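Local structure of tyrosinase (Burkholderia thailandensis, 5ZRD) at residues 28-40 / 138-152. The protein is a dicopper tyrosinase that hydroxylates monophenols to catechols and probably oxidises these on to o-quinones, and works efficiently at acidic pH. Sequence-based numbering, arbitrary orientation.
Sequences PLEDLVRAWVGIQ and FELDGKQIDNPLRSF
V33 stands over the face of the F138 ring, its CG2 3.8 Å from the ring centroid in a CH-pi contact close to the ring normal. With CG1 anti to the backbone N (chi1 166°), this other methyl of V33 lies by the ring's CD2 rim, where it also meets I145 CD1 and P148 CD. E30 CG reaches the edge of the same ring. One turn on, V37 CG2 rests 3.6 Å from I145 CD1 and also touches P148 CG. A second CH-pi contact sets L149 CD2 over the pyrrole part of W36, 3.6 Å from the centroid of that five-membered ring, while I39 CD1 lies over the opposite face.

Two polar contacts join this core, at R34, halfway along 28-40, and at Q40. R34 NH1 makes a bent salt-bridge hydrogen bond (2.9 Å, 135°) to OD1 of poorly ordered D141, near the guanidinium plane; L140 CD1 packs over one guanidinium face. Q40's extended chain carries its amide to P148, NE2 donating fairly straight to P148 O at 2.9 Å, near the amide plane, while CG packs on F152 CD1. In the second shell, N147 OD1 accepts from L149 N in an Asx turn, consistent with a bend bringing P148 and L149 to the helix; N147 ND2 bonds I132 O and Q135 O.

Residues 28-40 run across the hairpin of strands 137-140 and 143-146, at 93° to strand 138-140. W36 and I39 pack on helix 90-108, and both segments touch F318 of helix 315-334 and F50 of helix 50-57.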
loop_
_atom_site.group_PDB
_atom_site.type_symbol
_atom_site.label_atom_id
_atom_site.label_comp_id
_atom_site.label_asym_id
_atom_site.label_seq_id
_atom_site.Cartn_x
_atom_site.Cartn_y
_atom_site.Cartn_z
ATOM N N PRO A 28 -34.307 -3.138 -44.518
ATOM C CA PRO A 28 -32.930 -3.028 -43.979
ATOM C C PRO A 28 -32.794 -2.038 -42.801
ATOM O O PRO A 28 -32.305 -2.432 -41.723
ATOM C CB PRO A 28 -32.079 -2.539 -45.165
ATOM C CG PRO A 28 -32.821 -3.035 -46.374
ATOM C CD PRO A 28 -34.275 -2.907 -45.975
ATOM N N LEU A 29 -33.232 -0.786 -42.975
ATOM C CA LEU A 29 -33.162 0.169 -41.876
ATOM C C LEU A 29 -34.035 -0.296 -40.706
ATOM O O LEU A 29 -33.609 -0.192 -39.554
ATOM C CB LEU A 29 -33.571 1.566 -42.340
ATOM C CG LEU A 29 -33.027 2.703 -41.483
ATOM C CD1 LEU A 29 -31.560 2.495 -41.143
ATOM C CD2 LEU A 29 -33.203 4.030 -42.176
ATOM N N GLU A 30 -35.212 -0.841 -40.987
ATOM C CA GLU A 30 -36.102 -1.276 -39.912
ATOM C C GLU A 30 -35.449 -2.421 -39.113
ATOM O O GLU A 30 -35.520 -2.472 -37.847
ATOM C CB GLU A 30 -37.456 -1.686 -40.488
ATOM C CG GLU A 30 -38.367 -0.504 -40.815
ATOM C CD GLU A 30 -39.612 -0.857 -41.618
ATOM O OE1 GLU A 30 -40.460 0.032 -41.840
ATOM O OE2 GLU A 30 -39.722 -2.026 -42.020
ATOM N N ASP A 31 -34.798 -3.349 -39.802
ATOM C CA ASP A 31 -34.158 -4.459 -39.061
ATOM C C ASP A 31 -33.073 -3.939 -38.103
ATOM O O ASP A 31 -32.964 -4.371 -36.940
ATOM C CB ASP A 31 -33.531 -5.476 -40.017
ATOM C CG ASP A 31 -34.568 -6.296 -40.788
ATOM O OD1 ASP A 31 -35.724 -6.465 -40.319
ATOM O OD2 ASP A 31 -34.196 -6.791 -41.872
ATOM N N LEU A 32 -32.259 -3.025 -38.618
ATOM C CA LEU A 32 -31.200 -2.428 -37.824
ATOM C C LEU A 32 -31.811 -1.728 -36.601
ATOM O O LEU A 32 -31.402 -2.013 -35.478
ATOM C CB LEU A 32 -30.395 -1.442 -38.679
ATOM C CG LEU A 32 -29.242 -0.777 -37.925
ATOM C CD1 LEU A 32 -28.116 -1.770 -37.692
ATOM C CD2 LEU A 32 -28.762 0.468 -38.642
ATOM N N VAL A 33 -32.785 -0.843 -36.822
ATOM C CA VAL A 33 -33.415 -0.126 -35.708
ATOM C C VAL A 33 -34.041 -1.135 -34.740
ATOM O O VAL A 33 -33.835 -1.040 -33.527
ATOM C CB VAL A 33 -34.426 0.932 -36.187
ATOM C CG1 VAL A 33 -35.309 1.416 -35.046
ATOM C CG2 VAL A 33 -33.732 2.126 -36.839
ATOM N N ARG A 34 -34.757 -2.125 -35.272
ATOM C CA ARG A 34 -35.444 -3.091 -34.419
ATOM C C ARG A 34 -34.421 -3.827 -33.562
ATOM O O ARG A 34 -34.709 -4.107 -32.426
ATOM C CB ARG A 34 -36.283 -4.081 -35.239
ATOM C CG ARG A 34 -36.888 -5.227 -34.427
ATOM C CD ARG A 34 -37.684 -6.221 -35.267
ATOM N NE ARG A 34 -38.933 -5.624 -35.712
ATOM C CZ ARG A 34 -39.196 -5.211 -36.949
ATOM N NH1 ARG A 34 -40.359 -4.625 -37.188
ATOM N NH2 ARG A 34 -38.318 -5.379 -37.935
ATOM N N ALA A 35 -33.253 -4.151 -34.125
ATOM C CA ALA A 35 -32.177 -4.858 -33.387
ATOM C C ALA A 35 -31.607 -3.973 -32.271
ATOM O O ALA A 35 -31.288 -4.447 -31.167
ATOM C CB ALA A 35 -31.081 -5.257 -34.350
ATOM N N TRP A 36 -31.452 -2.686 -32.572
ATOM C CA TRP A 36 -30.902 -1.760 -31.613
ATOM C C TRP A 36 -31.917 -1.537 -30.479
ATOM O O TRP A 36 -31.538 -1.484 -29.282
ATOM C CB TRP A 36 -30.507 -0.451 -32.306
ATOM C CG TRP A 36 -29.097 -0.430 -32.792
ATOM C CD1 TRP A 36 -28.623 -0.754 -34.034
ATOM C CD2 TRP A 36 -27.957 -0.047 -32.020
ATOM N NE1 TRP A 36 -27.263 -0.600 -34.082
ATOM C CE2 TRP A 36 -26.829 -0.183 -32.855
ATOM C CE3 TRP A 36 -27.789 0.380 -30.703
ATOM C CZ2 TRP A 36 -25.553 0.121 -32.410
ATOM C CZ3 TRP A 36 -26.527 0.674 -30.260
ATOM C CH2 TRP A 36 -25.431 0.546 -31.107
ATOM N N VAL A 37 -33.208 -1.431 -30.829
ATOM C CA VAL A 37 -34.246 -1.371 -29.770
ATOM C C VAL A 37 -34.111 -2.612 -28.875
ATOM O O VAL A 37 -34.011 -2.526 -27.651
ATOM C CB VAL A 37 -35.661 -1.232 -30.370
ATOM C CG1 VAL A 37 -36.729 -1.324 -29.288
ATOM C CG2 VAL A 37 -35.815 0.066 -31.153
ATOM N N GLY A 38 -34.003 -3.776 -29.489
ATOM C CA GLY A 38 -33.918 -5.011 -28.713
ATOM C C GLY A 38 -32.716 -5.078 -27.787
ATOM O O GLY A 38 -32.856 -5.479 -26.623
ATOM N N ILE A 39 -31.517 -4.720 -28.262
ATOM C CA ILE A 39 -30.314 -4.841 -27.368
ATOM C C ILE A 39 -30.374 -3.766 -26.281
ATOM O O ILE A 39 -29.884 -3.975 -25.171
ATOM C CB ILE A 39 -28.967 -4.855 -28.137
ATOM C CG1 ILE A 39 -28.620 -3.534 -28.834
ATOM C CG2 ILE A 39 -28.909 -6.024 -29.122
ATOM C CD1 ILE A 39 -27.127 -3.388 -29.165
ATOM N N GLN A 40 -31.013 -2.635 -26.572
ATOM C CA GLN A 40 -31.168 -1.581 -25.547
ATOM C C GLN A 40 -32.159 -2.041 -24.470
ATOM O O GLN A 40 -32.057 -1.577 -23.351
ATOM C CB GLN A 40 -31.553 -0.245 -26.193
ATOM C CG GLN A 40 -30.337 0.457 -26.775
ATOM C CD GLN A 40 -30.551 1.769 -27.483
ATOM O OE1 GLN A 40 -31.643 2.337 -27.516
ATOM N NE2 GLN A 40 -29.468 2.262 -28.069
ATOM N N PHE A 138 -38.459 7.409 -35.017
ATOM C CA PHE A 138 -38.482 6.457 -36.114
ATOM C C PHE A 138 -39.852 5.759 -36.155
ATOM O O PHE A 138 -40.444 5.487 -35.105
ATOM C CB PHE A 138 -37.347 5.447 -35.922
ATOM C CG PHE A 138 -37.082 4.596 -37.134
ATOM C CD1 PHE A 138 -36.476 5.144 -38.255
ATOM C CD2 PHE A 138 -37.443 3.250 -37.150
ATOM C CE1 PHE A 138 -36.289 4.374 -39.393
ATOM C CE2 PHE A 138 -37.221 2.468 -38.277
ATOM C CZ PHE A 138 -36.639 3.035 -39.391
ATOM N N GLU A 139 -40.315 5.407 -37.351
ATOM C CA GLU A 139 -41.534 4.592 -37.519
ATOM C C GLU A 139 -41.159 3.102 -37.625
ATOM O O GLU A 139 -40.608 2.632 -38.635
ATOM C CB GLU A 139 -42.310 5.086 -38.743
ATOM C CG GLU A 139 -43.781 4.687 -38.758
ATOM C CD GLU A 139 -44.688 5.233 -37.655
ATOM O OE1 GLU A 139 -44.218 6.007 -36.784
ATOM O OE2 GLU A 139 -45.878 4.856 -37.660
ATOM N N LEU A 140 -41.482 2.351 -36.578
ATOM C CA LEU A 140 -41.348 0.904 -36.593
ATOM C C LEU A 140 -42.679 0.226 -36.207
ATOM O O LEU A 140 -43.264 0.558 -35.166
ATOM C CB LEU A 140 -40.247 0.513 -35.609
ATOM C CG LEU A 140 -39.899 -0.968 -35.657
ATOM C CD1 LEU A 140 -39.087 -1.280 -36.909
ATOM C CD2 LEU A 140 -39.168 -1.407 -34.396
ATOM N N ASP A 141 -43.132 -0.762 -37.001
ATOM C CA ASP A 141 -44.396 -1.490 -36.719
ATOM C C ASP A 141 -45.568 -0.488 -36.656
ATOM O O ASP A 141 -46.347 -0.498 -35.687
ATOM C CB ASP A 141 -44.350 -2.250 -35.367
ATOM C CG ASP A 141 -43.313 -3.391 -35.317
ATOM O OD1 ASP A 141 -43.058 -4.040 -36.350
ATOM O OD2 ASP A 141 -42.791 -3.669 -34.206
ATOM N N GLY A 142 -45.648 0.409 -37.648
ATOM C CA GLY A 142 -46.599 1.540 -37.664
ATOM C C GLY A 142 -46.819 2.193 -36.299
ATOM O O GLY A 142 -47.933 2.597 -35.996
ATOM N N LYS A 143 -45.787 2.296 -35.460
ATOM C CA LYS A 143 -45.819 3.147 -34.253
ATOM C C LYS A 143 -44.592 4.061 -34.277
ATOM O O LYS A 143 -43.510 3.651 -34.712
ATOM C CB LYS A 143 -45.826 2.328 -32.957
ATOM C CG LYS A 143 -47.127 1.587 -32.676
ATOM C CD LYS A 143 -47.101 0.727 -31.433
ATOM C CE LYS A 143 -48.315 -0.174 -31.341
ATOM N NZ LYS A 143 -48.616 -0.554 -29.943
ATOM N N GLN A 144 -44.767 5.297 -33.844
ATOM C CA GLN A 144 -43.622 6.162 -33.634
ATOM C C GLN A 144 -42.845 5.674 -32.408
ATOM O O GLN A 144 -43.466 5.353 -31.401
ATOM C CB GLN A 144 -44.057 7.608 -33.429
ATOM C CG GLN A 144 -44.214 8.362 -34.736
ATOM C CD GLN A 144 -43.490 9.680 -34.677
ATOM O OE1 GLN A 144 -43.404 10.308 -33.625
ATOM N NE2 GLN A 144 -42.950 10.101 -35.808
ATOM N N ILE A 145 -41.506 5.599 -32.506
ATOM C CA ILE A 145 -40.665 5.360 -31.315
ATOM C C ILE A 145 -39.572 6.419 -31.265
ATOM O O ILE A 145 -39.304 7.077 -32.262
ATOM C CB ILE A 145 -40.058 3.943 -31.302
ATOM C CG1 ILE A 145 -39.079 3.727 -32.463
ATOM C CG2 ILE A 145 -41.176 2.901 -31.281
ATOM C CD1 ILE A 145 -38.279 2.457 -32.370
ATOM N N ASP A 146 -38.953 6.523 -30.096
ATOM C CA ASP A 146 -37.662 7.200 -29.940
ATOM C C ASP A 146 -36.602 6.423 -30.782
ATOM O O ASP A 146 -36.532 5.181 -30.722
ATOM C CB ASP A 146 -37.256 7.220 -28.451
ATOM C CG ASP A 146 -38.222 8.056 -27.567
ATOM O OD1 ASP A 146 -38.982 8.895 -28.094
ATOM O OD2 ASP A 146 -38.213 7.884 -26.332
ATOM N N ASN A 147 -35.835 7.146 -31.593
ATOM C CA ASN A 147 -34.734 6.585 -32.350
ATOM C C ASN A 147 -33.690 6.043 -31.366
ATOM O O ASN A 147 -33.083 6.803 -30.662
ATOM C CB ASN A 147 -34.116 7.659 -33.247
ATOM C CG ASN A 147 -32.924 7.172 -34.051
ATOM O OD1 ASN A 147 -32.627 5.987 -34.068
ATOM N ND2 ASN A 147 -32.236 8.076 -34.716
ATOM N N PRO A 148 -33.484 4.723 -31.302
ATOM C CA PRO A 148 -32.486 4.213 -30.369
ATOM C C PRO A 148 -31.035 4.625 -30.682
ATOM O O PRO A 148 -30.167 4.447 -29.833
ATOM C CB PRO A 148 -32.581 2.689 -30.524
ATOM C CG PRO A 148 -32.910 2.522 -31.969
ATOM C CD PRO A 148 -33.801 3.702 -32.306
ATOM N N LEU A 149 -30.781 5.171 -31.875
ATOM C CA LEU A 149 -29.416 5.492 -32.346
ATOM C C LEU A 149 -28.986 6.923 -31.956
ATOM O O LEU A 149 -27.784 7.194 -31.999
ATOM C CB LEU A 149 -29.365 5.335 -33.870
ATOM C CG LEU A 149 -29.992 4.065 -34.447
ATOM C CD1 LEU A 149 -29.860 4.050 -35.985
ATOM C CD2 LEU A 149 -29.337 2.849 -33.835
ATOM N N ARG A 150 -29.912 7.824 -31.577
ATOM C CA ARG A 150 -29.538 9.201 -31.267
ATOM C C ARG A 150 -28.847 9.296 -29.904
ATOM O O ARG A 150 -28.061 10.202 -29.699
ATOM C CB ARG A 150 -30.718 10.175 -31.327
ATOM C CG ARG A 150 -31.826 10.000 -30.299
ATOM C CD ARG A 150 -32.418 11.364 -29.938
ATOM N NE ARG A 150 -32.235 12.398 -30.973
ATOM C CZ ARG A 150 -32.135 13.717 -30.758
ATOM N NH1 ARG A 150 -31.937 14.184 -29.537
ATOM N NH2 ARG A 150 -32.259 14.566 -31.769
ATOM N N SER A 151 -29.096 8.365 -29.000
ATOM C CA SER A 151 -28.573 8.489 -27.657
ATOM C C SER A 151 -29.009 7.256 -26.884
ATOM O O SER A 151 -29.763 6.397 -27.387
ATOM C CB SER A 151 -29.055 9.736 -26.980
ATOM O OG SER A 151 -30.478 9.749 -27.011
ATOM N N PHE A 152 -28.545 7.167 -25.668
ATOM C CA PHE A 152 -28.922 6.014 -24.846
ATOM C C PHE A 152 -29.024 6.480 -23.402
ATOM O O PHE A 152 -28.249 7.308 -22.960
ATOM C CB PHE A 152 -27.917 4.884 -25.029
ATOM C CG PHE A 152 -28.023 3.721 -24.075
ATOM C CD1 PHE A 152 -29.064 2.811 -24.183
ATOM C CD2 PHE A 152 -27.031 3.487 -23.139
ATOM C CE1 PHE A 152 -29.136 1.713 -23.348
ATOM C CE2 PHE A 152 -27.094 2.376 -22.317
ATOM C CZ PHE A 152 -28.147 1.495 -22.415
HETATM O O HOH W 1 -31.765 4.797 -26.972
#